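PDB 5KZT: Peptide/nickel transport system substrate-binding protein from Listeria monocytogenes serotype 1/2a, which binds peptides and probably delivers them to a membrane transporter for uptake into the cell. Local coordinates for residues 288-291 against 292-295; 387-390 against 391-395; 442-445 against 446-449. All blocks are in the same frame, centred on the assembly; numbering follows the deposited sequence.

Overall arrangement
Three local contacts lie in one part of this peptide-binding protein, two of them at helix ends and one in a loop at the ligand. Contact 1 caps the start of helix 291-299, and contact 2 closes helix 377-393; their centres lie about 16 Å apart without touching, but L390 and L394 of contact 2 pack on I297, further along the helix that contact 1 begins. Contact 3, a turn in the loop between helices 433-436 and 453-459, sits about 17 Å from contact 1 and about 28 Å from contact 2, centre to centre. It is the innermost of the three, its centre about 15 Å from the centre of the chain, and its Q445 packs against an acidic side chain of the bound peptide.

Contact 1: 288-291 against 292-295; sequences FANK and NIRK
F288 meets the first turn of helix 291-299 in two ways. Its ring atom CD1 lies 3.9 Å from I293 CG2, the two side chains crossing at about a right angle, while its carbonyl oxygen F288 O accepts a nearly straight bond of 2.7 Å from R294 NH1. The acceptor lies in the guanidinium plane, and the bend of the arginine at chi3 (-63°) turns the group back toward the preceding loop. A289 O joins the same NH1 through a bridging water. N290 is the N-cap: with CG anti to the backbone N (chi1 -176°), its OD1 accepts from I293 N at 3.0 Å, and its ND2 is held by E361. N290 O takes the helical bond from R294 N. K291 brings CB over one face of the guanidinium, with CG 3.4 Å from R294 NH2, while its own NZ reaches D487 O. NE and NH2 of R294 bond to V489 O and D488 O, so three backbone carbonyls grip the buried arginine and fix its rotation. Around this capped turn, N292 rests on A354 and A357 of helix 348-362, whereas F288 and I293 pack on V369 and I367, respectively, of strand 367-374.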
ATOM      1  N   PHE A 288       6.969  -5.634  24.230  1.00 20.11           N
ATOM      2  CA  PHE A 288       6.980  -6.473  23.047  1.00 19.49           C
ATOM      3  C   PHE A 288       8.387  -6.807  22.572  1.00 19.37           C
ATOM      4  O   PHE A 288       8.533  -7.529  21.604  1.00 18.77           O
ATOM      5  CB  PHE A 288       6.156  -5.841  21.926  1.00 18.83           C
ATOM      6  CG  PHE A 288       4.704  -5.707  22.251  1.00 19.01           C
ATOM      7  CD1 PHE A 288       3.949  -6.826  22.545  1.00 19.26           C
ATOM      8  CD2 PHE A 288       4.072  -4.468  22.211  1.00 19.20           C
ATOM      9  CE1 PHE A 288       2.609  -6.712  22.840  1.00 19.56           C
ATOM     10  CE2 PHE A 288       2.727  -4.348  22.504  1.00 19.48           C
ATOM     11  CZ  PHE A 288       1.987  -5.476  22.808  1.00 19.61           C
ATOM     12  N   ALA A 289       9.420  -6.280  23.238  1.00 20.13           N
ATOM     13  CA  ALA A 289      10.768  -6.812  23.090  1.00 20.68           C
ATOM     14  C   ALA A 289      10.847  -8.269  23.596  1.00 21.59           C
ATOM     15  O   ALA A 289      11.727  -9.010  23.191  1.00 21.88           O
ATOM     16  CB  ALA A 289      11.778  -5.923  23.813  1.00 21.40           C
ATOM     17  N   ASN A 290       9.914  -8.663  24.467  1.00 22.31           N
ATOM     18  CA  ASN A 290       9.772 -10.046  24.943  1.00 22.88           C
ATOM     19  C   ASN A 290       8.897 -10.863  23.999  1.00 22.63           C
ATOM     20  O   ASN A 290       7.725 -10.539  23.811  1.00 21.85           O
ATOM     21  CB  ASN A 290       9.161 -10.057  26.340  1.00 23.58           C
ATOM     22  CG  ASN A 290       9.069 -11.454  26.925  1.00 24.27           C
ATOM     23  OD1 ASN A 290       8.229 -12.246  26.510  1.00 24.16           O
ATOM     24  ND2 ASN A 290       9.930 -11.761  27.877  1.00 25.19           N
ATOM     25  N   LYS A 291       9.464 -11.942  23.455  1.00 23.24           N
ATOM     26  CA  LYS A 291       8.796 -12.772  22.457  1.00 23.61           C
ATOM     27  C   LYS A 291       7.575 -13.457  23.016  1.00 24.01           C
ATOM     28  O   LYS A 291       6.575 -13.613  22.310  1.00 23.41           O
ATOM     29  CB  LYS A 291       9.731 -13.861  21.949  1.00 24.94           C
ATOM     30  CG  LYS A 291       9.285 -14.496  20.634  1.00 25.23           C
ATOM     31  CD  LYS A 291       9.449 -15.997  20.585  1.00 26.86           C
ATOM     32  CE  LYS A 291      10.868 -16.471  20.813  1.00 27.81           C
ATOM     33  NZ  LYS A 291      11.643 -16.549  19.544  1.00 28.33           N
ATOM     34  N   ASN A 292       7.670 -13.926  24.266  1.00 24.58           N
ATOM     35  CA  ASN A 292       6.519 -14.563  24.876  1.00 25.28           C
ATOM     36  C   ASN A 292       5.320 -13.622  24.952  1.00 24.73           C
ATOM     37  O   ASN A 292       4.191 -14.071  24.762  1.00 24.65           O
ATOM     38  CB  ASN A 292       6.842 -15.104  26.258  1.00 26.63           C
ATOM     39  CG  ASN A 292       7.385 -16.509  26.209  1.00 27.65           C
ATOM     40  OD1 ASN A 292       6.887 -17.356  25.467  1.00 28.28           O
ATOM     41  ND2 ASN A 292       8.389 -16.771  27.010  1.00 28.46           N
ATOM     42  N   ILE A 293       5.570 -12.339  25.218  1.00 23.89           N
ATOM     43  CA  ILE A 293       4.505 -11.338  25.270  1.00 23.27           C
ATOM     44  C   ILE A 293       3.892 -11.105  23.878  1.00 22.69           C
ATOM     45  O   ILE A 293       2.658 -11.019  23.770  1.00 22.28           O
ATOM     46  CB  ILE A 293       5.005 -10.023  25.908  1.00 23.12           C
ATOM     47  CG1 ILE A 293       5.482 -10.269  27.358  1.00 24.08           C
ATOM     48  CG2 ILE A 293       3.953  -8.920  25.847  1.00 22.95           C
ATOM     49  CD1 ILE A 293       4.438 -10.833  28.300  1.00 24.68           C
ATOM     50  N   ARG A 294       4.730 -11.030  22.835  1.00 21.94           N
ATOM     51  CA  ARG A 294       4.232 -10.952  21.443  1.00 21.44           C
ATOM     52  C   ARG A 294       3.322 -12.148  21.111  1.00 21.66           C
ATOM     53  O   ARG A 294       2.233 -11.979  20.545  1.00 20.65           O
ATOM     54  CB  ARG A 294       5.393 -10.897  20.429  1.00 21.01           C
ATOM     55  CG  ARG A 294       6.255  -9.645  20.552  1.00 20.68           C
ATOM     56  CD  ARG A 294       7.081  -9.413  19.313  1.00 20.36           C
ATOM     57  NE  ARG A 294       8.058 -10.468  19.029  1.00 20.60           N
ATOM     58  CZ  ARG A 294       9.271 -10.583  19.571  1.00 21.35           C
ATOM     59  NH1 ARG A 294       9.710  -9.747  20.519  1.00 21.48           N
ATOM     60  NH2 ARG A 294      10.060 -11.583  19.172  1.00 22.13           N
ATOM     61  N   LYS A 295       3.795 -13.343  21.480  1.00 22.74           N
ATOM     62  CA  LYS A 295       3.082 -14.603  21.235  1.00 23.97           C
ATOM     63  C   LYS A 295       1.735 -14.630  21.964  1.00 23.99           C
ATOM     64  O   LYS A 295       0.755 -15.123  21.422  1.00 23.65           O
ATOM     65  CB  LYS A 295       3.944 -15.805  21.668  1.00 25.52           C
ATOM     66  CG  LYS A 295       3.324 -17.162  21.352  1.00 27.21           C
ATOM     67  CD  LYS A 295       4.211 -18.330  21.768  1.00 29.20           C
ATOM     68  CE  LYS A 295       5.378 -18.556  20.811  1.00 30.04           C
ATOM     69  NZ  LYS A 295       4.898 -19.013  19.477  1.00 30.88           N
TER
HETATM   70  O   HOH W   1      12.943  -9.567  20.399  1.00 31.59           O

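Contact 2: 387-390 against 391-395; sequences QDQL and QKNLD
Successive i to i+4 backbone bonds carry the helix from Q387 through to L394, the first being Q391 N to Q387 O at 2.9 Å and the last L394 N to L390 O, where the chain leaves helical torsions. One turn apart, Q387 and Q391 run side by side, pointing the same way; CG of Q387 touches the Q391 amide carbon CD at 3.7 Å, and the two amide planes are 28° apart. Their outer ends are held by one residue of strand 397-404: Q387 NE2 gives to V399 O and Q391 OE1 accepts from V399 N. K392 sets CG between its backbone N and carbonyl carbon (chi1 83°), and the straight chain beyond runs beside D388, its NZ 4.1 Å from D388 OD1, longer than a salt bridge. Q389 and N393 set their amide planes nearly perpendicular, at 85°. A water bridges them, 2.8 Å from Q389 OE1 and 2.9 Å from N393 ND2, and the same two atoms also bond D302 N and A300 O. The side chains of L390 and L394 pack on I297 of helix 291-299. The helix is the crossover of a beta-alpha-beta unit, connecting the paired parallel strands 367-374 and 397-404, as in the alpha/beta lobes of periplasmic-type binding proteins.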
ATOM      1  N   GLN A 387      -9.506  -5.255  21.947  1.00 23.70           N
ATOM      2  CA  GLN A 387      -9.407  -4.953  23.383  1.00 24.20           C
ATOM      3  C   GLN A 387     -10.145  -6.028  24.210  1.00 25.95           C
ATOM      4  O   GLN A 387      -9.579  -6.591  25.165  1.00 25.57           O
ATOM      5  CB  GLN A 387      -9.971  -3.565  23.672  1.00 24.40           C
ATOM      6  CG  GLN A 387     -10.106  -3.184  25.151  1.00 25.34           C
ATOM      7  CD  GLN A 387     -10.749  -1.820  25.330  1.00 26.00           C
ATOM      8  OE1 GLN A 387     -11.930  -1.620  25.026  1.00 26.43           O
ATOM      9  NE2 GLN A 387      -9.990  -0.886  25.855  1.00 26.05           N
ATOM     10  N   ASP A 388     -11.396  -6.293  23.833  1.00 26.67           N
ATOM     11  CA  ASP A 388     -12.225  -7.337  24.467  1.00 28.48           C
ATOM     12  C   ASP A 388     -11.504  -8.698  24.487  1.00 28.09           C
ATOM     13  O   ASP A 388     -11.415  -9.335  25.542  1.00 29.04           O
ATOM     14  CB  ASP A 388     -13.652  -7.361  23.832  1.00 30.31           C
ATOM     15  CG  ASP A 388     -14.153  -8.768  23.395  1.00 32.35           C
ATOM     16  OD1 ASP A 388     -14.488  -9.590  24.286  1.00 33.37           O
ATOM     17  OD2 ASP A 388     -14.283  -9.005  22.136  1.00 32.33           O
ATOM     18  N   GLN A 389     -10.942  -9.103  23.346  1.00 26.50           N
ATOM     19  CA  GLN A 389     -10.306 -10.412  23.204  1.00 26.21           C
ATOM     20  C   GLN A 389      -9.080 -10.550  24.102  1.00 25.85           C
ATOM     21  O   GLN A 389      -8.960 -11.503  24.890  1.00 26.48           O
ATOM     22  CB  GLN A 389      -9.909 -10.652  21.751  1.00 25.81           C
ATOM     23  CG  GLN A 389     -11.096 -10.835  20.816  1.00 26.13           C
ATOM     24  CD  GLN A 389     -11.656 -12.239  20.834  1.00 27.79           C
ATOM     25  OE1 GLN A 389     -10.919 -13.214  20.701  1.00 27.95           O
ATOM     26  NE2 GLN A 389     -12.968 -12.355  20.993  1.00 29.30           N
ATOM     27  N   LEU A 390      -8.203  -9.567  24.018  1.00 24.42           N
ATOM     28  CA  LEU A 390      -6.965  -9.606  24.769  1.00 24.74           C
ATOM     29  C   LEU A 390      -7.216  -9.480  26.281  1.00 25.68           C
ATOM     30  O   LEU A 390      -6.635 -10.240  27.063  1.00 26.25           O
ATOM     31  CB  LEU A 390      -6.010  -8.529  24.270  1.00 23.55           C
ATOM     32  CG  LEU A 390      -5.599  -8.646  22.803  1.00 23.07           C
ATOM     33  CD1 LEU A 390      -4.768  -7.432  22.416  1.00 22.44           C
ATOM     34  CD2 LEU A 390      -4.877  -9.947  22.496  1.00 23.42           C
ATOM     35  N   GLN A 391      -8.090  -8.556  26.693  1.00 26.28           N
ATOM     36  CA  GLN A 391      -8.343  -8.357  28.133  1.00 27.68           C
ATOM     37  C   GLN A 391      -9.011  -9.567  28.790  1.00 29.43           C
ATOM     38  O   GLN A 391      -8.586  -9.990  29.880  1.00 30.03           O
ATOM     39  CB  GLN A 391      -9.113  -7.062  28.396  1.00 28.10           C
ATOM     40  CG  GLN A 391      -8.257  -5.823  28.114  1.00 27.20           C
ATOM     41  CD  GLN A 391      -8.934  -4.488  28.385  1.00 27.76           C
ATOM     42  OE1 GLN A 391      -8.268  -3.458  28.390  1.00 27.68           O
ATOM     43  NE2 GLN A 391     -10.249  -4.491  28.591  1.00 28.66           N
ATOM     44  N   LYS A 392     -10.011 -10.154  28.137  1.00 29.96           N
ATOM     45  CA  LYS A 392     -10.683 -11.318  28.719  1.00 31.92           C
ATOM     46  C   LYS A 392      -9.763 -12.543  28.789  1.00 31.48           C
ATOM     47  O   LYS A 392      -9.876 -13.328  29.716  1.00 33.00           O
ATOM     48  CB  LYS A 392     -11.985 -11.657  27.986  1.00 33.45           C
ATOM     49  CG  LYS A 392     -11.819 -12.484  26.720  1.00 33.84           C
ATOM     50  CD  LYS A 392     -13.155 -12.860  26.108  1.00 35.93           C
ATOM     51  CE  LYS A 392     -12.948 -13.654  24.830  1.00 36.26           C
ATOM     52  NZ  LYS A 392     -14.193 -13.630  24.021  1.00 38.03           N
ATOM     53  N   ASN A 393      -8.873 -12.703  27.808  1.00 29.87           N
ATOM     54  CA  ASN A 393      -8.031 -13.905  27.690  1.00 30.00           C
ATOM     55  C   ASN A 393      -6.711 -13.841  28.485  1.00 29.73           C
ATOM     56  O   ASN A 393      -6.201 -14.885  28.885  1.00 29.90           O
ATOM     57  CB  ASN A 393      -7.724 -14.228  26.211  1.00 29.24           C
ATOM     58  CG  ASN A 393      -8.939 -14.778  25.450  1.00 30.16           C
ATOM     59  OD1 ASN A 393      -9.783 -15.444  26.019  1.00 31.79           O
ATOM     60  ND2 ASN A 393      -8.995 -14.529  24.145  1.00 29.48           N
ATOM     61  N   LEU A 394      -6.178 -12.635  28.702  1.00 28.48           N
ATOM     62  CA  LEU A 394      -4.871 -12.450  29.312  1.00 28.75           C
ATOM     63  C   LEU A 394      -4.955 -11.619  30.603  1.00 29.64           C
ATOM     64  O   LEU A 394      -4.898 -10.386  30.568  1.00 29.26           O
ATOM     65  CB  LEU A 394      -3.933 -11.785  28.303  1.00 27.27           C
ATOM     66  CG  LEU A 394      -3.708 -12.507  26.976  1.00 26.83           C
ATOM     67  CD1 LEU A 394      -2.692 -11.717  26.180  1.00 25.91           C
ATOM     68  CD2 LEU A 394      -3.219 -13.935  27.172  1.00 28.16           C
ATOM     69  N   ASP A 395      -5.053 -12.312  31.739  1.00 31.49           N
ATOM     70  CA  ASP A 395      -5.282 -11.692  33.059  1.00 32.78           C
ATOM     71  C   ASP A 395      -4.151 -10.744  33.418  1.00 31.93           C
ATOM     72  O   ASP A 395      -2.983 -11.132  33.375  1.00 31.42           O
ATOM     73  CB  ASP A 395      -5.381 -12.759  34.159  1.00 35.28           C
ATOM     74  CG  ASP A 395      -6.586 -13.690  34.003  1.00 36.95           C
ATOM     75  OD1 ASP A 395      -7.558 -13.350  33.304  1.00 37.55           O
ATOM     76  OD2 ASP A 395      -6.561 -14.786  34.601  1.00 38.62           O
TER
HETATM   77  O   HOH W   2     -11.155 -15.459  22.368  1.00 27.18           O
HETATM   78  O   HOH W   3     -14.443 -14.652  20.755  1.00 32.55           O

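Contact 3: 442-445 against 446-449; sequences DGAQ and NRMS
A type I beta turn from G443 to N446, followed by an Asx turn at N446, shapes this loop beside the bound peptide. In the first, N446 N bonds to G443 O at 3.0 Å; the bond is fairly straight at hydrogen, but the donor stands above the carbonyl plane. A water 2.6 Å from G443 O carries the link on to R447 N, so this one oxygen serves two partners. The arginine folds back over the same bend: chi2 of -64° kinks its chain, and R447 NE donates to A444 O at 2.9 Å, again from above the carbonyl plane and with an angle of only 139° at hydrogen. The methyl carbon A444 CB lies 3.8 Å from R447 NH2, and A444 O has a second donor in Q414 NE2, which ties the turn to helix 406-414. The amide of Q445 is bonded through NE2 to D34 OD2, and the side chain packs on an acidic side chain of the peptide, placing the loop at the binding pocket. N446 is buried, yet both ends of its amide are engaged. ND2 donates to the backbone oxygens of V440 and Y450, while CG is anti to the backbone N (chi1 179°), and N446 OD1 accepts from M448 N at 3.0 Å.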
ATOM      1  N   ASP A 442      16.036  -2.627   9.983  1.00 17.33           N
ATOM      2  CA  ASP A 442      16.090  -1.196   9.704  1.00 17.79           C
ATOM      3  C   ASP A 442      15.351  -0.777   8.414  1.00 17.36           C
ATOM      4  O   ASP A 442      15.554   0.342   7.924  1.00 17.05           O
ATOM      5  CB  ASP A 442      17.545  -0.677   9.697  1.00 18.93           C
ATOM      6  CG  ASP A 442      18.215  -0.751  11.060  1.00 19.89           C
ATOM      7  OD1 ASP A 442      17.552  -0.495  12.083  1.00 20.57           O
ATOM      8  OD2 ASP A 442      19.431  -1.046  11.107  1.00 21.27           O
ATOM      9  N   GLY A 443      14.491  -1.643   7.888  1.00 16.63           N
ATOM     10  CA  GLY A 443      13.735  -1.309   6.698  1.00 16.91           C
ATOM     11  C   GLY A 443      12.764  -0.172   6.984  1.00 17.41           C
ATOM     12  O   GLY A 443      12.210  -0.063   8.097  1.00 17.01           O
ATOM     13  N   ALA A 444      12.529   0.672   5.983  1.00 17.95           N
ATOM     14  CA  ALA A 444      11.663   1.850   6.177  1.00 18.76           C
ATOM     15  C   ALA A 444      10.201   1.522   6.497  1.00 18.82           C
ATOM     16  O   ALA A 444       9.499   2.366   7.060  1.00 19.08           O
ATOM     17  CB  ALA A 444      11.738   2.775   4.970  1.00 19.23           C
ATOM     18  N   GLN A 445       9.744   0.322   6.128  1.00 18.90           N
ATOM     19  CA  GLN A 445       8.432  -0.200   6.524  1.00 19.43           C
ATOM     20  C   GLN A 445       8.440  -1.231   7.654  1.00 18.40           C
ATOM     21  O   GLN A 445       7.415  -1.859   7.923  1.00 18.52           O
ATOM     22  CB  GLN A 445       7.726  -0.785   5.289  1.00 20.47           C
ATOM     23  CG  GLN A 445       7.344   0.254   4.230  1.00 22.13           C
ATOM     24  CD  GLN A 445       6.378   1.309   4.742  1.00 23.11           C
ATOM     25  OE1 GLN A 445       5.677   1.124   5.745  1.00 25.63           O
ATOM     26  NE2 GLN A 445       6.345   2.428   4.071  1.00 25.18           N
ATOM     27  N   ASN A 446       9.572  -1.386   8.334  1.00 17.69           N
ATOM     28  CA  ASN A 446       9.698  -2.287   9.491  1.00 17.88           C
ATOM     29  C   ASN A 446       9.158  -1.512  10.696  1.00 18.35           C
ATOM     30  O   ASN A 446       8.025  -1.749  11.110  1.00 19.08           O
ATOM     31  CB  ASN A 446      11.159  -2.732   9.656  1.00 17.50           C
ATOM     32  CG  ASN A 446      11.390  -3.646  10.849  1.00 17.60           C
ATOM     33  OD1 ASN A 446      10.816  -3.480  11.926  1.00 17.57           O
ATOM     34  ND2 ASN A 446      12.290  -4.581  10.674  1.00 17.55           N
ATOM     35  N   ARG A 447       9.948  -0.566  11.220  1.00 18.70           N
ATOM     36  CA  ARG A 447       9.518   0.342  12.295  1.00 19.58           C
ATOM     37  C   ARG A 447       9.032  -0.369  13.555  1.00 18.50           C
ATOM     38  O   ARG A 447       8.136   0.100  14.248  1.00 17.90           O
ATOM     39  CB  ARG A 447       8.432   1.309  11.781  1.00 20.84           C
ATOM     40  CG  ARG A 447       8.812   2.063  10.527  1.00 22.73           C
ATOM     41  CD  ARG A 447       9.998   2.989  10.755  1.00 25.36           C
ATOM     42  NE  ARG A 447      10.386   3.649   9.506  1.00 28.20           N
ATOM     43  CZ  ARG A 447      11.501   4.355   9.307  1.00 29.82           C
ATOM     44  NH1 ARG A 447      12.407   4.530  10.278  1.00 31.16           N
ATOM     45  NH2 ARG A 447      11.716   4.883   8.103  1.00 30.32           N
ATOM     46  N   MET A 448       9.626  -1.521  13.826  1.00 17.56           N
ATOM     47  CA  MET A 448       9.324  -2.281  15.013  1.00 17.38           C
ATOM     48  C   MET A 448      10.585  -2.575  15.811  1.00 17.36           C
ATOM     49  O   MET A 448      10.486  -3.168  16.883  1.00 17.52           O
ATOM     50  CB  MET A 448       8.682  -3.602  14.593  1.00 17.22           C
ATOM     51  CG  MET A 448       7.314  -3.429  13.982  1.00 16.98           C
ATOM     52  SD  MET A 448       6.528  -5.007  13.626  1.00 17.54           S
ATOM     53  CE  MET A 448       7.757  -5.894  12.688  1.00 17.32           C
ATOM     54  N   SER A 449      11.752  -2.160  15.301  1.00 16.74           N
ATOM     55  CA  SER A 449      13.051  -2.651  15.775  1.00 17.28           C
ATOM     56  C   SER A 449      13.101  -4.183  15.795  1.00 17.64           C
ATOM     57  O   SER A 449      13.686  -4.797  16.692  1.00 18.62           O
ATOM     58  CB  SER A 449      13.429  -2.029  17.128  1.00 17.90           C
ATOM     59  OG  SER A 449      13.562  -0.623  17.013  1.00 17.73           O
TER
HETATM   60  O   HOH W   4      12.695   0.349  10.617  1.00 19.67           O